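Local coordinates for small ribosomal subunit protein uS8 (Aquifex aeolicus, PDB 3RF2) that probably binds directly to the central domain of 16S rRNA as a primary binder and helps coordinate assembly of the platform of the 30S ribosomal subunit, at residues P6-F11 with I113-K118; W49-G54 with T90-K95; V142-G147 with M157-E162. All blocks are in the same frame, centred on the assembly; numbering follows the deposited sequence.

Contact 1: residues P6-F11 with I113-K118; sequences PIADMF and IVKVSK
The aromatic ring of F11 lies under the side chain of I113, and the tight half of the contact between helix 6-19 and strand 113-115 is built on that pair. I113 CG1 sits over the middle of the ring, 3.8 Å from the centroid of the F11 ring, in a CH-pi contact only 11° off the ring normal. Beyond it the methyl I113 CD1 reaches F11 CE1 at 3.4 Å, the two side chains crossing at about a right angle. The opposite face of the ring rests on the helix itself, with I7 O above its centre, so the phenyl is sandwiched between this carbonyl oxygen, one turn back, and the branched chain of I113. F11 CG stands beside the backbone N (chi1 -71°), which directs the ring out of the helix to the strand, where K115 N meets its edge 3.8 Å from F11 CD2. F11 and I113 are buried, and A165 of strand 161-167 also touches the ring.

Towards the start of the helix the packing is looser and partly exposed. Here the aliphatic part of K115 does the work: CE lies 3.8 Å from I7 CG2, and CD is 4.1 Å from A8 CB. The small alanine leaves room for the lysine chain, which bends at chi2 (99°) to run past the helix. Its ammonium group NZ then donates to S117 O at 2.7 Å and forms a salt bridge with D5.

With an alanine here in place of F11, I113 would probably lose the flat surface it rests on and a gap would open between helix and strand.

No hydrogen bond crosses the contact, which implies that helix and strand are joined by apolar fit, while the lysine, paired with D5, probably stays charged at the partly exposed end.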
ATOM      1  N   PRO A   6       0.204  -0.413 -11.850  1.00 57.97           N
ATOM      2  CA  PRO A   6      -0.209  -1.252 -10.710  1.00 55.06           C
ATOM      3  C   PRO A   6      -0.154  -0.524  -9.366  1.00 49.67           C
ATOM      4  O   PRO A   6      -1.093  -0.612  -8.571  1.00 49.29           O
ATOM      5  CB  PRO A   6       0.816  -2.394 -10.723  1.00 52.83           C
ATOM      6  CG  PRO A   6       2.001  -1.834 -11.458  1.00 55.79           C
ATOM      7  CD  PRO A   6       1.396  -0.955 -12.523  1.00 56.88           C
ATOM      8  N   ILE A   7       0.943   0.173  -9.107  1.00 42.17           N
ATOM      9  CA  ILE A   7       1.075   0.908  -7.862  1.00 42.54           C
ATOM     10  C   ILE A   7      -0.055   1.924  -7.710  1.00 46.33           C
ATOM     11  O   ILE A   7      -0.614   2.087  -6.628  1.00 45.83           O
ATOM     12  CB  ILE A   7       2.453   1.557  -7.749  1.00 42.90           C
ATOM     13  CG1 ILE A   7       3.504   0.467  -7.535  1.00 42.99           C
ATOM     14  CG2 ILE A   7       2.494   2.553  -6.604  1.00 38.48           C
ATOM     15  CD1 ILE A   7       4.675   0.596  -8.442  1.00 47.36           C
ATOM     16  N   ALA A   8      -0.427   2.572  -8.809  1.00 49.25           N
ATOM     17  CA  ALA A   8      -1.536   3.518  -8.781  1.00 49.04           C
ATOM     18  C   ALA A   8      -2.868   2.812  -8.517  1.00 49.95           C
ATOM     19  O   ALA A   8      -3.733   3.336  -7.826  1.00 50.99           O
ATOM     20  CB  ALA A   8      -1.596   4.318 -10.087  1.00 48.84           C
ATOM     21  N   ASP A   9      -3.037   1.620  -9.072  1.00 49.63           N
ATOM     22  CA  ASP A   9      -4.302   0.907  -8.921  1.00 49.86           C
ATOM     23  C   ASP A   9      -4.494   0.374  -7.486  1.00 47.66           C
ATOM     24  O   ASP A   9      -5.617   0.262  -6.994  1.00 51.77           O
ATOM     25  CB  ASP A   9      -4.423  -0.194  -9.982  1.00 54.97           C
ATOM     26  CG  ASP A   9      -4.424   0.368 -11.412  1.00 65.63           C
ATOM     27  OD1 ASP A   9      -5.084   1.406 -11.658  1.00 67.03           O
ATOM     28  OD2 ASP A   9      -3.753  -0.221 -12.288  1.00 70.05           O
ATOM     29  N   MET A  10      -3.385   0.074  -6.819  1.00 40.14           N
ATOM     30  CA  MET A  10      -3.396  -0.258  -5.400  1.00 42.00           C
ATOM     31  C   MET A  10      -3.869   0.922  -4.545  1.00 44.69           C
ATOM     32  O   MET A  10      -4.606   0.738  -3.569  1.00 47.01           O
ATOM     33  CB  MET A  10      -1.998  -0.704  -4.946  1.00 40.41           C
ATOM     34  CG  MET A  10      -1.919  -1.185  -3.502  1.00 41.02           C
ATOM     35  SD  MET A  10      -0.261  -1.687  -2.971  1.00 43.94           S
ATOM     36  CE  MET A  10       0.445  -0.114  -2.459  1.00 39.21           C
ATOM     37  N   PHE A  11      -3.430   2.132  -4.893  1.00 41.46           N
ATOM     38  CA  PHE A  11      -3.783   3.296  -4.086  1.00 38.59           C
ATOM     39  C   PHE A  11      -5.291   3.474  -4.131  1.00 38.83           C
ATOM     40  O   PHE A  11      -5.925   3.726  -3.102  1.00 34.28           O
ATOM     41  CB  PHE A  11      -3.074   4.556  -4.570  1.00 39.06           C
ATOM     42  CG  PHE A  11      -1.604   4.569  -4.281  1.00 39.89           C
ATOM     43  CD1 PHE A  11      -1.062   3.702  -3.347  1.00 40.55           C
ATOM     44  CD2 PHE A  11      -0.759   5.450  -4.951  1.00 40.04           C
ATOM     45  CE1 PHE A  11       0.300   3.708  -3.073  1.00 38.67           C
ATOM     46  CE2 PHE A  11       0.598   5.464  -4.688  1.00 37.30           C
ATOM     47  CZ  PHE A  11       1.130   4.587  -3.749  1.00 36.73           C
ATOM     48  N   ILE A 113      -3.852   9.445  -0.496  1.00 29.25           N
ATOM     49  CA  ILE A 113      -2.645   8.825  -0.987  1.00 28.22           C
ATOM     50  C   ILE A 113      -2.676   8.921  -2.498  1.00 30.15           C
ATOM     51  O   ILE A 113      -3.616   8.467  -3.128  1.00 34.64           O
ATOM     52  CB  ILE A 113      -2.524   7.366  -0.496  1.00 29.52           C
ATOM     53  CG1 ILE A 113      -1.301   6.685  -1.102  1.00 32.72           C
ATOM     54  CG2 ILE A 113      -3.766   6.573  -0.793  1.00 29.97           C
ATOM     55  CD1 ILE A 113      -0.922   5.422  -0.369  1.00 35.40           C
ATOM     56  N   VAL A 114      -1.653   9.541  -3.071  1.00 26.50           N
ATOM     57  CA  VAL A 114      -1.682   9.912  -4.476  1.00 35.25           C
ATOM     58  C   VAL A 114      -0.356   9.601  -5.149  1.00 35.97           C
ATOM     59  O   VAL A 114       0.716   9.892  -4.606  1.00 31.67           O
ATOM     60  CB  VAL A 114      -1.959  11.408  -4.648  1.00 39.08           C
ATOM     61  CG1 VAL A 114      -3.295  11.771  -4.028  1.00 39.56           C
ATOM     62  CG2 VAL A 114      -0.869  12.194  -4.000  1.00 43.18           C
ATOM     63  N   LYS A 115      -0.440   9.005  -6.337  1.00 33.94           N
ATOM     64  CA  LYS A 115       0.738   8.681  -7.126  1.00 29.30           C
ATOM     65  C   LYS A 115       1.357   9.984  -7.654  1.00 30.03           C
ATOM     66  O   LYS A 115       0.657  10.879  -8.089  1.00 33.48           O
ATOM     67  CB  LYS A 115       0.357   7.744  -8.274  1.00 29.09           C
ATOM     68  CG  LYS A 115       1.545   7.203  -9.082  1.00 30.61           C
ATOM     69  CD  LYS A 115       1.926   5.796  -8.642  1.00 30.31           C
ATOM     70  CE  LYS A 115       3.369   5.475  -8.946  1.00 32.43           C
ATOM     71  NZ  LYS A 115       3.609   5.327 -10.414  1.00 40.77           N
ATOM     72  N   VAL A 116       2.678  10.065  -7.602  1.00 32.96           N
ATOM     73  CA  VAL A 116       3.393  11.214  -8.130  1.00 33.73           C
ATOM     74  C   VAL A 116       4.009  10.835  -9.470  1.00 40.70           C
ATOM     75  O   VAL A 116       3.445  11.115 -10.522  1.00 43.26           O
ATOM     76  CB  VAL A 116       4.487  11.685  -7.163  1.00 31.28           C
ATOM     77  CG1 VAL A 116       5.325  12.774  -7.793  1.00 33.16           C
ATOM     78  CG2 VAL A 116       3.868  12.163  -5.861  1.00 31.40           C
ATOM     79  N   SER A 117       5.156  10.170  -9.428  1.00 44.40           N
ATOM     80  CA  SER A 117       5.806   9.711 -10.644  1.00 45.99           C
ATOM     81  C   SER A 117       4.894   8.769 -11.422  1.00 47.49           C
ATOM     82  O   SER A 117       4.322   7.843 -10.857  1.00 44.41           O
ATOM     83  CB  SER A 117       7.120   9.012 -10.312  1.00 44.92           C
ATOM     84  OG  SER A 117       8.002   9.038 -11.415  1.00 49.67           O
ATOM     85  N   LYS A 118       4.759   9.018 -12.719  1.00 53.28           N
ATOM     86  CA  LYS A 118       3.965   8.162 -13.592  1.00 59.15           C
ATOM     87  C   LYS A 118       4.663   7.955 -14.930  1.00 65.49           C
ATOM     88  O   LYS A 118       5.791   8.403 -15.128  1.00 66.09           O
ATOM     89  CB  LYS A 118       2.577   8.756 -13.829  1.00 60.10           C
ATOM     90  CG  LYS A 118       2.007   9.524 -12.658  1.00 61.28           C
ATOM     91  CD  LYS A 118       0.935  10.493 -13.126  1.00 64.72           C
ATOM     92  CE  LYS A 118      -0.238  10.529 -12.167  1.00 66.19           C
ATOM     93  NZ  LYS A 118      -1.489  10.947 -12.850  1.00 67.98           N
TER

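Contact 2: residues W49-G54 with T90-K95; sequences WEALKG and TQYPIK
K95 O is approached by two donors from the neighbouring strand: E50 N makes a hydrogen bond of 2.7 Å to K95 O, and W49 CA adds a CA-H...O contact. The return bond, K95 N to E50 O at 2.9 Å, makes E50 and K95 a hydrogen-bonded antiparallel pair. One step on, L52 N donates to P93 O at 2.8 Å, almost straight out from the carbonyl (177°). Proline has no N-H to return that bond; its CD packs on L52 CB.

On the face carrying A51 and I94, W49 CE3 meets the methyl I94 CG2 at 3.7 Å, and L37 of helix 31-43 touches both side chains. A51 CB abuts Y92 CE1, while K53 lays its chain over one face of the tyrosine, CD standing 3.5 Å from the centroid of the Y92 ring. With Y92 CG between the backbone N and the carbonyl carbon (chi1 46°), the ring turns towards this lysine, and its hydroxyl bonds E34.

On the other face E50 and K95 run side by side. A water accepts from K95 NZ at 2.8 Å and donates weakly to E50 OE1; salt bridges to K56 and E60, and Y97 OH on the lysine, engage the two ends. Three backbone hydrogen bonds thus join the strands where the insertion peculiar to this S8 rejoins the sheet, between apolar packing on helix 31-43 and water-bridged opposite charges.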
ATOM      1  N   TRP A  49       0.097  -5.790   6.927  1.00 32.37           N
ATOM      2  CA  TRP A  49      -0.172  -6.431   5.655  1.00 33.28           C
ATOM      3  C   TRP A  49       0.471  -7.812   5.681  1.00 35.80           C
ATOM      4  O   TRP A  49       1.529  -8.000   6.285  1.00 36.91           O
ATOM      5  CB  TRP A  49       0.385  -5.609   4.500  1.00 33.00           C
ATOM      6  CG  TRP A  49       1.878  -5.567   4.460  1.00 40.95           C
ATOM      7  CD1 TRP A  49       2.681  -4.685   5.105  1.00 45.22           C
ATOM      8  CD2 TRP A  49       2.750  -6.441   3.725  1.00 47.99           C
ATOM      9  NE1 TRP A  49       3.999  -4.954   4.832  1.00 49.17           N
ATOM     10  CE2 TRP A  49       4.070  -6.026   3.982  1.00 47.94           C
ATOM     11  CE3 TRP A  49       2.540  -7.546   2.881  1.00 49.36           C
ATOM     12  CZ2 TRP A  49       5.179  -6.665   3.429  1.00 51.85           C
ATOM     13  CZ3 TRP A  49       3.645  -8.182   2.324  1.00 49.68           C
ATOM     14  CH2 TRP A  49       4.948  -7.742   2.604  1.00 51.28           C
ATOM     15  N   GLU A  50      -0.167  -8.775   5.034  1.00 40.67           N
ATOM     16  CA  GLU A  50       0.336 -10.150   5.012  1.00 46.49           C
ATOM     17  C   GLU A  50       0.550 -10.662   3.582  1.00 45.11           C
ATOM     18  O   GLU A  50      -0.313 -10.491   2.737  1.00 40.82           O
ATOM     19  CB  GLU A  50      -0.658 -11.076   5.714  1.00 48.01           C
ATOM     20  CG  GLU A  50      -0.554 -11.150   7.236  1.00 53.71           C
ATOM     21  CD  GLU A  50      -1.742 -11.882   7.837  1.00 56.42           C
ATOM     22  OE1 GLU A  50      -2.495 -12.495   7.055  1.00 56.90           O
ATOM     23  OE2 GLU A  50      -1.945 -11.829   9.072  1.00 59.93           O
ATOM     24  N   ALA A  51       1.682 -11.308   3.318  1.00 50.12           N
ATOM     25  CA  ALA A  51       1.828 -12.080   2.080  1.00 55.07           C
ATOM     26  C   ALA A  51       1.082 -13.406   2.197  1.00 54.54           C
ATOM     27  O   ALA A  51       1.411 -14.239   3.043  1.00 56.73           O
ATOM     28  CB  ALA A  51       3.294 -12.333   1.764  1.00 57.31           C
ATOM     29  N   LEU A  52       0.074 -13.600   1.354  1.00 50.96           N
ATOM     30  CA  LEU A  52      -0.726 -14.818   1.395  1.00 47.28           C
ATOM     31  C   LEU A  52      -0.119 -15.913   0.507  1.00 48.40           C
ATOM     32  O   LEU A  52      -0.600 -16.174  -0.593  1.00 47.29           O
ATOM     33  CB  LEU A  52      -2.180 -14.521   0.999  1.00 45.14           C
ATOM     34  CG  LEU A  52      -2.958 -13.599   1.947  1.00 44.45           C
ATOM     35  CD1 LEU A  52      -4.378 -13.343   1.460  1.00 41.99           C
ATOM     36  CD2 LEU A  52      -2.980 -14.188   3.334  1.00 45.22           C
ATOM     37  N   LYS A  53       0.951 -16.529   1.003  1.00 51.13           N
ATOM     38  CA  LYS A  53       1.628 -17.632   0.331  1.00 55.02           C
ATOM     39  C   LYS A  53       1.476 -18.927   1.126  1.00 58.02           C
ATOM     40  O   LYS A  53       0.747 -18.974   2.121  1.00 62.05           O
ATOM     41  CB  LYS A  53       3.114 -17.321   0.202  1.00 58.39           C
ATOM     42  CG  LYS A  53       3.415 -16.080  -0.612  1.00 62.15           C
ATOM     43  CD  LYS A  53       4.719 -15.428  -0.168  1.00 65.72           C
ATOM     44  CE  LYS A  53       5.862 -16.433  -0.095  1.00 70.09           C
ATOM     45  NZ  LYS A  53       7.139 -15.771   0.295  1.00 71.72           N
ATOM     46  N   GLY A  54       2.183 -19.966   0.691  1.00 78.99           N
ATOM     47  CA  GLY A  54       2.219 -21.244   1.384  1.00 76.51           C
ATOM     48  C   GLY A  54       0.954 -21.637   2.128  1.00 74.80           C
ATOM     49  O   GLY A  54      -0.150 -21.552   1.582  1.00 57.69           O
ATOM     50  N   THR A  90       4.095 -16.845 -10.544  0.86 60.66           N
ATOM     51  CA  THR A  90       5.025 -16.677  -9.439  0.86 67.82           C
ATOM     52  C   THR A  90       4.512 -15.630  -8.457  0.86 69.38           C
ATOM     53  O   THR A  90       5.267 -15.113  -7.626  0.86 71.95           O
ATOM     54  CB  THR A  90       6.404 -16.223  -9.944  0.86 72.75           C
ATOM     55  OG1 THR A  90       7.315 -16.142  -8.839  0.86 71.48           O
ATOM     56  CG2 THR A  90       6.303 -14.850 -10.619  0.86 74.17           C
ATOM     57  N   GLN A  91       3.224 -15.318  -8.543  0.91 68.14           N
ATOM     58  CA  GLN A  91       2.684 -14.186  -7.791  0.91 65.70           C
ATOM     59  C   GLN A  91       1.632 -14.595  -6.752  0.91 60.32           C
ATOM     60  O   GLN A  91       0.916 -15.584  -6.947  0.91 59.87           O
ATOM     61  CB  GLN A  91       2.119 -13.142  -8.758  0.91 64.56           C
ATOM     62  CG  GLN A  91       1.544 -11.927  -8.080  0.91 64.20           C
ATOM     63  CD  GLN A  91       1.264 -10.807  -9.047  0.91 65.48           C
ATOM     64  OE1 GLN A  91       2.008  -9.823  -9.110  0.91 66.29           O
ATOM     65  NE2 GLN A  91       0.180 -10.944  -9.809  0.91 63.71           N
ATOM     66  N   TYR A  92       1.546 -13.820  -5.666  1.00 54.31           N
ATOM     67  CA  TYR A  92       0.691 -14.137  -4.519  1.00 56.55           C
ATOM     68  C   TYR A  92      -0.099 -12.935  -4.041  1.00 55.43           C
ATOM     69  O   TYR A  92       0.319 -11.806  -4.269  1.00 54.33           O
ATOM     70  CB  TYR A  92       1.541 -14.665  -3.365  1.00 59.49           C
ATOM     71  CG  TYR A  92       2.801 -13.872  -3.070  1.00 60.77           C
ATOM     72  CD1 TYR A  92       2.843 -12.959  -2.031  1.00 62.30           C
ATOM     73  CD2 TYR A  92       3.960 -14.071  -3.808  1.00 59.38           C
ATOM     74  CE1 TYR A  92       4.000 -12.255  -1.741  1.00 63.37           C
ATOM     75  CE2 TYR A  92       5.118 -13.377  -3.530  1.00 60.55           C
ATOM     76  CZ  TYR A  92       5.131 -12.466  -2.493  1.00 63.05           C
ATOM     77  OH  TYR A  92       6.281 -11.766  -2.202  1.00 64.49           O
ATOM     78  N   PRO A  93      -1.244 -13.172  -3.367  1.00 51.30           N
ATOM     79  CA  PRO A  93      -2.077 -12.053  -2.912  1.00 51.90           C
ATOM     80  C   PRO A  93      -1.551 -11.426  -1.628  1.00 51.91           C
ATOM     81  O   PRO A  93      -1.041 -12.119  -0.750  1.00 54.59           O
ATOM     82  CB  PRO A  93      -3.445 -12.698  -2.655  1.00 54.73           C
ATOM     83  CG  PRO A  93      -3.328 -14.139  -3.117  1.00 51.02           C
ATOM     84  CD  PRO A  93      -1.873 -14.470  -3.077  1.00 51.50           C
ATOM     85  N   ILE A  94      -1.658 -10.108  -1.539  1.00 49.64           N
ATOM     86  CA  ILE A  94      -1.355  -9.421  -0.306  1.00 49.83           C
ATOM     87  C   ILE A  94      -2.647  -9.003   0.386  1.00 49.91           C
ATOM     88  O   ILE A  94      -3.571  -8.486  -0.246  1.00 50.80           O
ATOM     89  CB  ILE A  94      -0.474  -8.219  -0.537  1.00 50.50           C
ATOM     90  CG1 ILE A  94       0.952  -8.676  -0.846  1.00 51.86           C
ATOM     91  CG2 ILE A  94      -0.468  -7.348   0.688  1.00 46.21           C
ATOM     92  CD1 ILE A  94       1.857  -7.540  -1.295  1.00 54.97           C
ATOM     93  N   LYS A  95      -2.714  -9.292   1.682  1.00 45.47           N
ATOM     94  CA  LYS A  95      -3.831  -8.893   2.503  1.00 43.78           C
ATOM     95  C   LYS A  95      -3.368  -7.634   3.212  1.00 42.99           C
ATOM     96  O   LYS A  95      -2.332  -7.632   3.875  1.00 41.11           O
ATOM     97  CB  LYS A  95      -4.182  -9.993   3.520  1.00 42.40           C
ATOM     98  CG  LYS A  95      -5.447  -9.713   4.335  1.00 43.61           C
ATOM     99  CD  LYS A  95      -5.766 -10.831   5.313  1.00 46.66           C
ATOM    100  CE  LYS A  95      -7.088 -10.582   6.013  1.00 51.67           C
ATOM    101  NZ  LYS A  95      -7.470 -11.699   6.943  1.00 56.65           N
TER
HETATM  102  O   HOH W   1      -5.631 -13.738   7.512  1.00 59.31           O

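Contact 3: residues V142-G147 with M157-E162; sequences VSTDAG and MRKGGE
The flat carboxylate of D145 turns a single oxygen, OD1, to the side chain of K159, which crosses it at about a right angle and brings NZ within 3.5 Å of D145 OD1, a rather long salt bridge. The lysine methylenes pass the same oxygen and also A146, whose CB stands 3.8 Å from K159 CE. On this apolar spot M157 CE joins as well, the thioether chain bending at chi3 to reach A146. The small alanine accommodates both long chains.

The flat peptide groups further along join the strands. S143 N donates to E162 O at 2.7 Å, in the carbonyl plane, and E162 N answers to S143 O at 2.9 Å, tilted 29° from that plane. Opposite T144, G161 has no side chain: a CB there would clash with S143 O, and its extended backbone (phi 163°) suits glycine anyway.

T144 folds the end of its strand into an ST turn. Its OG1, set between the backbone N and the carbonyl carbon (chi1 85°), accepts from A146 N at 2.6 Å and donates to a lone pair of G147 O at 2.8 Å. That carbonyl also receives T144 N, so one oxygen ties the turn together. In the other segment R158, with positive phi, is the C-prime residue of a Schellman motif that ends helix 151-156 and starts the return to strand 161-167.

The sequence S-T-x-x-G fits the signature of the S8 family. Internal bonds of a threonine, a glycine at G161 that lets the backbones approach and one surface ion pair imply a turn of fixed shape, consistent with a place in the rRNA-binding part of the protein.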
ATOM      1  N   VAL A 142       9.644   7.461  -1.541  1.00 25.28           N
ATOM      2  CA  VAL A 142      10.648   7.643  -2.576  1.00 28.97           C
ATOM      3  C   VAL A 142      11.491   6.402  -2.812  1.00 35.64           C
ATOM      4  O   VAL A 142      12.009   5.801  -1.870  1.00 34.50           O
ATOM      5  CB  VAL A 142      11.602   8.802  -2.233  1.00 33.45           C
ATOM      6  CG1 VAL A 142      10.818  10.108  -2.048  1.00 31.52           C
ATOM      7  CG2 VAL A 142      12.377   8.487  -0.988  1.00 39.36           C
ATOM      8  N   SER A 143      11.649   6.035  -4.082  1.00 35.13           N
ATOM      9  CA  SER A 143      12.496   4.906  -4.443  1.00 41.37           C
ATOM     10  C   SER A 143      13.935   5.365  -4.634  1.00 42.09           C
ATOM     11  O   SER A 143      14.246   6.052  -5.608  1.00 41.47           O
ATOM     12  CB  SER A 143      11.986   4.246  -5.720  1.00 44.73           C
ATOM     13  OG  SER A 143      12.848   3.198  -6.122  1.00 49.16           O
ATOM     14  N   THR A 144      14.803   4.993  -3.696  1.00 38.03           N
ATOM     15  CA  THR A 144      16.189   5.419  -3.727  1.00 41.60           C
ATOM     16  C   THR A 144      17.080   4.257  -4.131  1.00 43.94           C
ATOM     17  O   THR A 144      16.609   3.131  -4.306  1.00 46.81           O
ATOM     18  CB  THR A 144      16.670   5.887  -2.345  1.00 49.00           C
ATOM     19  OG1 THR A 144      17.098   4.751  -1.585  1.00 51.77           O
ATOM     20  CG2 THR A 144      15.567   6.607  -1.600  1.00 47.28           C
ATOM     21  N   ASP A 145      18.373   4.515  -4.275  1.00 43.91           N
ATOM     22  CA  ASP A 145      19.277   3.421  -4.605  1.00 49.50           C
ATOM     23  C   ASP A 145      19.611   2.634  -3.332  1.00 49.67           C
ATOM     24  O   ASP A 145      20.461   1.742  -3.337  1.00 52.89           O
ATOM     25  CB  ASP A 145      20.546   3.926  -5.307  1.00 53.27           C
ATOM     26  CG  ASP A 145      21.455   4.736  -4.391  1.00 56.67           C
ATOM     27  OD1 ASP A 145      21.172   4.843  -3.177  1.00 56.70           O
ATOM     28  OD2 ASP A 145      22.475   5.256  -4.889  1.00 60.33           O
ATOM     29  N   ALA A 146      18.935   2.983  -2.243  1.00 48.10           N
ATOM     30  CA  ALA A 146      19.115   2.292  -0.975  1.00 47.67           C
ATOM     31  C   ALA A 146      17.803   1.695  -0.474  1.00 48.19           C
ATOM     32  O   ALA A 146      17.682   1.329   0.695  1.00 47.52           O
ATOM     33  CB  ALA A 146      19.705   3.235   0.058  1.00 47.17           C
ATOM     34  N   GLY A 147      16.823   1.591  -1.364  1.00 46.97           N
ATOM     35  CA  GLY A 147      15.518   1.073  -0.997  1.00 42.06           C
ATOM     36  C   GLY A 147      14.435   2.144  -0.945  1.00 38.27           C
ATOM     37  O   GLY A 147      14.696   3.334  -1.145  1.00 33.33           O
ATOM     38  N   MET A 157      19.561  10.206   5.024  1.00 55.47           N
ATOM     39  CA  MET A 157      20.565   9.404   4.339  1.00 59.49           C
ATOM     40  C   MET A 157      21.249  10.172   3.203  1.00 64.54           C
ATOM     41  O   MET A 157      22.050   9.610   2.451  1.00 67.00           O
ATOM     42  CB  MET A 157      19.936   8.120   3.800  1.00 58.09           C
ATOM     43  CG  MET A 157      19.450   7.172   4.889  1.00 58.04           C
ATOM     44  SD  MET A 157      19.000   5.539   4.251  1.00 67.25           S
ATOM     45  CE  MET A 157      20.458   5.105   3.307  1.00 62.76           C
ATOM     46  N   ARG A 158      20.938  11.459   3.086  1.00 64.91           N
ATOM     47  CA  ARG A 158      21.505  12.277   2.023  1.00 65.61           C
ATOM     48  C   ARG A 158      21.346  11.587   0.672  1.00 61.82           C
ATOM     49  O   ARG A 158      22.319  11.375  -0.049  1.00 59.51           O
ATOM     50  CB  ARG A 158      22.980  12.574   2.297  1.00 69.85           C
ATOM     51  CG  ARG A 158      23.225  13.830   3.128  1.00 72.69           C
ATOM     52  CD  ARG A 158      24.078  13.529   4.352  1.00 75.41           C
ATOM     53  NE  ARG A 158      25.233  12.701   4.015  1.00 76.99           N
ATOM     54  CZ  ARG A 158      25.762  11.788   4.825  1.00 76.26           C
ATOM     55  NH1 ARG A 158      25.240  11.576   6.027  1.00 75.41           N
ATOM     56  NH2 ARG A 158      26.811  11.083   4.432  1.00 76.46           N
ATOM     57  N   LYS A 159      20.112  11.232   0.330  1.00 57.75           N
ATOM     58  CA  LYS A 159      19.864  10.566  -0.935  1.00 54.87           C
ATOM     59  C   LYS A 159      18.716  11.183  -1.730  1.00 48.23           C
ATOM     60  O   LYS A 159      17.860  11.884  -1.180  1.00 43.75           O
ATOM     61  CB  LYS A 159      19.632   9.071  -0.713  1.00 57.15           C
ATOM     62  CG  LYS A 159      20.882   8.349  -0.239  1.00 60.13           C
ATOM     63  CD  LYS A 159      20.749   6.839  -0.336  1.00 61.05           C
ATOM     64  CE  LYS A 159      22.074   6.161  -0.012  1.00 63.58           C
ATOM     65  NZ  LYS A 159      23.176   6.660  -0.890  1.00 65.65           N
ATOM     66  N   GLY A 160      18.730  10.923  -3.035  1.00 44.83           N
ATOM     67  CA  GLY A 160      17.640  11.287  -3.913  1.00 39.39           C
ATOM     68  C   GLY A 160      16.933  10.041  -4.399  1.00 37.58           C
ATOM     69  O   GLY A 160      17.230   8.933  -3.950  1.00 35.19           O
ATOM     70  N   GLY A 161      15.987  10.211  -5.312  1.00 36.07           N
ATOM     71  CA  GLY A 161      15.235   9.073  -5.793  1.00 36.88           C
ATOM     72  C   GLY A 161      13.954   9.432  -6.505  1.00 36.73           C
ATOM     73  O   GLY A 161      13.594  10.606  -6.619  1.00 39.48           O
ATOM     74  N   GLU A 162      13.256   8.409  -6.984  1.00 36.53           N
ATOM     75  CA  GLU A 162      11.991   8.612  -7.657  1.00 36.33           C
ATOM     76  C   GLU A 162      10.878   8.816  -6.638  1.00 37.59           C
ATOM     77  O   GLU A 162      10.764   8.071  -5.668  1.00 36.54           O
ATOM     78  CB  GLU A 162      11.677   7.428  -8.560  1.00 37.04           C
ATOM     79  CG  GLU A 162      10.426   7.613  -9.407  1.00 42.73           C
ATOM     80  CD  GLU A 162      10.163   6.424 -10.316  1.00 49.88           C
ATOM     81  OE1 GLU A 162      10.712   5.335 -10.029  1.00 51.74           O
ATOM     82  OE2 GLU A 162       9.416   6.582 -11.311  1.00 49.62           O
TER

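Overall arrangement
Contact 1 closes a long stretch of chain that contains contact 2, and contact 3 follows both. Centres of contacts 1 and 2 lie about 20 Å apart without touching; the centres of contacts 1 and 3 are about 18 Å apart. Between the centres of contacts 2 and 3 the distance is about 26 Å. Contact 2 belongs to the three-stranded sheet of 24-28, 93-98 and 46-51, and brackets most of the insertion 59-93. Contacts 1 and 3 share the other sheet, where strands 113-115 and 161-167 are neighbours, and meet through S117 OG and E162 OE2 (2.8 Å, a probable hydrogen bond). Contact 1 thus brings the first helix back onto the second sheet, joining the amino- and carboxy-terminal halves of this rRNA-binding protein.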